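Local coordinates for hypothetical Thioesterase Protein SP_1851 (Streptococcus pneumoniae serotype 4, PDB 4XY5), which probably hydrolyses acyl-CoA thioesters, as a hotdog-fold thioesterase of the PaaI type, at residues N77-G82 against V116-F121; V28-K33 against A55-L60. The protein carries 1 engineered substitution. All blocks are in the same frame, centred on the assembly; numbering follows the deposited sequence.

Interaction 1: N77-G82 against V116-F121; sequences NYLKAG and VCKATF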
# COMPACT_ATOMS: atom_id res chain seq x y z
N ASN A 77 5.91 5.07 -2.54
CA ASN A 77 5.49 6.30 -3.23
C ASN A 77 6.67 6.90 -3.95
O ASN A 77 7.73 7.10 -3.35
CB ASN A 77 4.95 7.33 -2.26
CG ASN A 77 3.57 6.98 -1.75
OD1 ASN A 77 3.43 6.22 -0.80
ND2 ASN A 77 2.56 7.53 -2.40
N TYR A 78 6.49 7.23 -5.22
CA TYR A 78 7.53 7.84 -6.02
C TYR A 78 7.31 9.35 -6.13
O TYR A 78 6.24 9.81 -6.56
CB TYR A 78 7.57 7.20 -7.40
CG TYR A 78 7.85 5.71 -7.35
CD1 TYR A 78 9.15 5.23 -7.27
CD2 TYR A 78 6.81 4.78 -7.38
CE1 TYR A 78 9.41 3.87 -7.23
CE2 TYR A 78 7.07 3.40 -7.35
CZ TYR A 78 8.37 2.95 -7.27
OH TYR A 78 8.64 1.58 -7.24
N LEU A 79 8.32 10.12 -5.73
CA LEU A 79 8.17 11.56 -5.52
C LEU A 79 8.87 12.40 -6.57
O LEU A 79 8.37 13.44 -7.00
CB LEU A 79 8.71 11.93 -4.14
CG LEU A 79 8.14 11.09 -2.99
CD1 LEU A 79 8.64 11.62 -1.67
CD2 LEU A 79 6.64 11.11 -3.04
N LYS A 80 10.05 11.96 -6.96
CA LYS A 80 10.90 12.73 -7.85
C LYS A 80 11.79 11.75 -8.57
O LYS A 80 12.22 10.77 -7.98
CB LYS A 80 11.73 13.76 -7.06
CG LYS A 80 12.84 14.45 -7.85
CD LYS A 80 13.47 15.58 -7.02
CE LYS A 80 14.73 16.15 -7.67
NZ LYS A 80 14.48 16.64 -9.06
N ALA A 81 12.05 12.00 -9.85
CA ALA A 81 12.84 11.07 -10.64
C ALA A 81 14.28 10.97 -10.15
O ALA A 81 14.88 11.96 -9.75
CB ALA A 81 12.83 11.49 -12.10
N GLY A 82 14.82 9.75 -10.17
CA GLY A 82 16.25 9.57 -10.06
C GLY A 82 16.85 9.66 -11.46
O GLY A 82 16.21 9.26 -12.43
N VAL A 116 13.41 11.40 -3.25
CA VAL A 116 13.14 10.62 -4.46
C VAL A 116 11.95 9.65 -4.29
O VAL A 116 11.03 9.62 -5.13
CB VAL A 116 14.40 9.85 -4.89
CG1 VAL A 116 14.13 8.99 -6.11
CG2 VAL A 116 15.51 10.84 -5.19
N CYS A 117 11.97 8.85 -3.23
CA CYS A 117 10.84 7.94 -2.99
C CYS A 117 10.83 7.53 -1.51
O CYS A 117 11.82 7.71 -0.82
CB CYS A 117 10.92 6.71 -3.90
SG CYS A 117 12.35 5.64 -3.60
N LYS A 118 9.69 7.02 -1.05
CA LYS A 118 9.50 6.61 0.35
C LYS A 118 8.74 5.30 0.34
O LYS A 118 7.79 5.15 -0.41
CB LYS A 118 8.72 7.67 1.15
CG LYS A 118 9.14 9.11 0.92
CD LYS A 118 10.57 9.34 1.37
CE LYS A 118 11.13 10.60 0.75
NZ LYS A 118 12.60 10.63 0.81
N ALA A 119 9.15 4.34 1.17
CA ALA A 119 8.46 3.06 1.17
C ALA A 119 8.28 2.55 2.58
O ALA A 119 9.03 2.94 3.47
CB ALA A 119 9.22 2.04 0.33
N THR A 120 7.29 1.70 2.79
CA THR A 120 7.09 1.09 4.09
C THR A 120 6.99 -0.40 3.88
O THR A 120 6.24 -0.87 3.02
CB THR A 120 5.82 1.64 4.78
OG1 THR A 120 6.02 3.03 5.05
CG2 THR A 120 5.56 0.92 6.09
N PHE A 121 7.77 -1.14 4.66
CA PHE A 121 7.83 -2.59 4.55
C PHE A 121 7.28 -3.28 5.78
O PHE A 121 7.64 -2.94 6.90
CB PHE A 121 9.28 -3.03 4.35
CG PHE A 121 9.80 -2.68 3.01
CD1 PHE A 121 9.82 -3.63 2.00
CD2 PHE A 121 10.28 -1.41 2.75
CE1 PHE A 121 10.31 -3.31 0.74
CE2 PHE A 121 10.76 -1.10 1.50
CZ PHE A 121 10.77 -2.04 0.51
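Two successive amide groups grip the carbonyl oxygen of Val116: Leu79 N lies 2.8 Å from Val116 O and Lys80 N 3.1 Å from that same atom. Both donors come from one face of the carbonyl plane, tilted 29° and 22° from it, as the backbone turns out of strand 68-78. Two residues back from Leu79 the ladder is regular: Asn77 and Lys118 form an antiparallel hydrogen-bonded pair, with Asn77 N to Lys118 O at 2.8 Å and Lys118 N to Asn77 O at 3.0 Å, and Tyr78 and Cys117 are the non-hydrogen-bonded pair in between.

On the face that carries Asn77 and Lys118, Leu79 crosses Lys118 at about a right angle, its CD1 3.6 Å from both CG and CE of the lysine; chi1 sets CG against the methyl, and the bend at chi2 (-63°) folds the chain so that CE also returns to it, while NZ goes on to Ile108 O. On the other face, Tyr78 CD1 meets Cys117 CB at 4.1 Å; the phenol suits this place because its OH hydrogen-bonds Gly47 O at the start of helix 47-64. Along the strand's other edge, Val116 and Cys117 both face Ile108 of strand 101-109 in a classic beta bulge. The doubled grip on Val116 O thus keeps the departing chain bound to the sheet after regular pairing has ended.

Interaction 2: V28-K33 against A55-L60; sequences VVVTTK and AQISGL. Engineered in segment 55-60: Ala55 (natural residue Asp).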
# COMPACT_ATOMS: atom_id res chain seq x y z
N VAL A 28 19.80 1.93 9.20
CA VAL A 28 20.70 1.60 8.12
C VAL A 28 20.78 2.78 7.16
O VAL A 28 19.76 3.40 6.87
CB VAL A 28 20.22 0.34 7.37
CG1 VAL A 28 20.99 0.15 6.07
CG2 VAL A 28 20.33 -0.89 8.27
N VAL A 29 21.98 3.10 6.70
CA VAL A 29 22.18 4.08 5.64
C VAL A 29 23.13 3.50 4.59
O VAL A 29 24.26 3.11 4.92
CB VAL A 29 22.76 5.41 6.17
CG1 VAL A 29 23.05 6.36 5.02
CG2 VAL A 29 21.81 6.04 7.19
N VAL A 30 22.68 3.45 3.34
CA VAL A 30 23.48 2.92 2.23
C VAL A 30 23.44 3.92 1.08
O VAL A 30 22.38 4.47 0.80
CB VAL A 30 22.96 1.55 1.75
CG1 VAL A 30 23.72 1.07 0.51
CG2 VAL A 30 23.04 0.52 2.87
N THR A 31 24.57 4.15 0.42
CA THR A 31 24.58 5.02 -0.75
C THR A 31 24.88 4.22 -2.02
O THR A 31 25.47 3.14 -1.96
CB THR A 31 25.60 6.17 -0.60
OG1 THR A 31 26.92 5.63 -0.53
CG2 THR A 31 25.30 6.99 0.65
N THR A 32 24.42 4.73 -3.16
CA THR A 32 24.63 4.04 -4.42
C THR A 32 24.52 5.04 -5.56
O THR A 32 23.81 6.04 -5.45
CB THR A 32 23.61 2.88 -4.63
OG1 THR A 32 23.98 2.12 -5.78
CG2 THR A 32 22.18 3.40 -4.82
N LYS A 33 25.24 4.78 -6.64
CA LYS A 33 25.21 5.68 -7.79
C LYS A 33 24.36 5.10 -8.90
O LYS A 33 24.55 3.95 -9.27
CB LYS A 33 26.62 5.95 -8.33
CG LYS A 33 26.63 7.10 -9.33
CD LYS A 33 28.02 7.38 -9.86
CE LYS A 33 28.54 6.22 -10.67
NZ LYS A 33 29.86 6.53 -11.28
N ALA A 55 14.02 -2.32 -0.55
CA ALA A 55 13.79 -3.65 0.02
C ALA A 55 15.05 -4.26 0.60
O ALA A 55 15.03 -4.91 1.65
CB ALA A 55 13.19 -4.58 -1.02
N GLN A 56 16.16 -4.07 -0.10
CA GLN A 56 17.44 -4.55 0.40
C GLN A 56 17.79 -3.87 1.73
O GLN A 56 18.17 -4.52 2.71
CB GLN A 56 18.53 -4.32 -0.64
CG GLN A 56 19.90 -4.85 -0.24
CD GLN A 56 19.96 -6.37 -0.20
OE1 GLN A 56 18.98 -7.07 -0.48
NE2 GLN A 56 21.12 -6.89 0.17
N ILE A 57 17.59 -2.55 1.78
CA ILE A 57 17.91 -1.82 3.01
C ILE A 57 16.94 -2.22 4.13
O ILE A 57 17.33 -2.32 5.29
CB ILE A 57 17.91 -0.27 2.77
CG1 ILE A 57 19.32 0.19 2.38
CG2 ILE A 57 17.49 0.50 4.02
CD1 ILE A 57 19.94 -0.54 1.18
N SER A 58 15.69 -2.52 3.79
CA SER A 58 14.75 -3.02 4.80
C SER A 58 15.25 -4.34 5.39
O SER A 58 15.15 -4.58 6.60
CB SER A 58 13.35 -3.20 4.21
OG SER A 58 12.44 -3.68 5.21
N GLY A 59 15.77 -5.21 4.53
CA GLY A 59 16.31 -6.47 4.99
C GLY A 59 17.51 -6.25 5.89
O GLY A 59 17.65 -6.92 6.92
N LEU A 60 18.37 -5.31 5.51
CA LEU A 60 19.53 -4.97 6.34
C LEU A 60 19.09 -4.42 7.70
O LEU A 60 19.74 -4.68 8.71
CB LEU A 60 20.43 -3.96 5.61
CG LEU A 60 21.19 -4.49 4.38
CD1 LEU A 60 21.85 -3.34 3.67
CD2 LEU A 60 22.23 -5.53 4.76
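Segment 55-60 of helix 47-64 packs over strand 28-33 with its axis 8.6 Å away at closest approach and its direction 144° from that of the strand, so the two run roughly antiparallel at a slant. The contact is made by alternate strand residues, Val28 and Val30, which point toward the helix, and by Ile57 and Leu60, about one helical turn apart on the side that faces them.

Ile57 reaches both valines with different branches. Its CD1 lies 3.7 Å from Val30 CG2 and equally close to Val30 CB, while its CG2 turns back to Val28 CG1 at 4.1 Å. The isoleucine and each valine cross at a slant, and chi1 of Ile57 (-91°) lies about 30° from the staggered value near -60°. Leu60 spans the same pair: its CB meets Val28 CG2 at 4.1 Å and its CD1 reaches Val30 CG2 at 4.1 Å. Both valines hold CG1 anti to the backbone N (168° in Val28), which leaves CG2 beside that N; through it Val28 also touches the backbone of Leu60, with CG2 3.8 Å from Leu60 C.

Beta-branched valines suit an extended strand, and the longer isoleucine and leucine bridge the gap between helix and sheet; all four are buried, and the side-chain contacts are wholly apolar. Phe15 and Ile90 continue the packing around Ile57, and Met23 touches Leu60. A long central helix cradled by a curved antiparallel sheet in this way is the signature of the hotdog fold.

How the interactions relate
From the N terminus, interaction 2 comes first: it closes a loop from strand 27-33 to helix 47-64, with 21 residues between its segments. The chain leaves the helix, enters strand 68-78, and interaction 1 then closes a second loop, across 33 residues, on strand 115-127. The two are in series, neither nested nor crossed. One fastens the helix to a strand near one margin of the sheet; the other joins the last strand to strand 68-78, outermost at the opposite margin within this chain. They meet where Phe121 packs on the helix, its CB 3.3 Å from Ser58 OG and its CZ near the engineered Ala55. Both contacts also touch the second subunit, and at Asn77 the sheet continues into it.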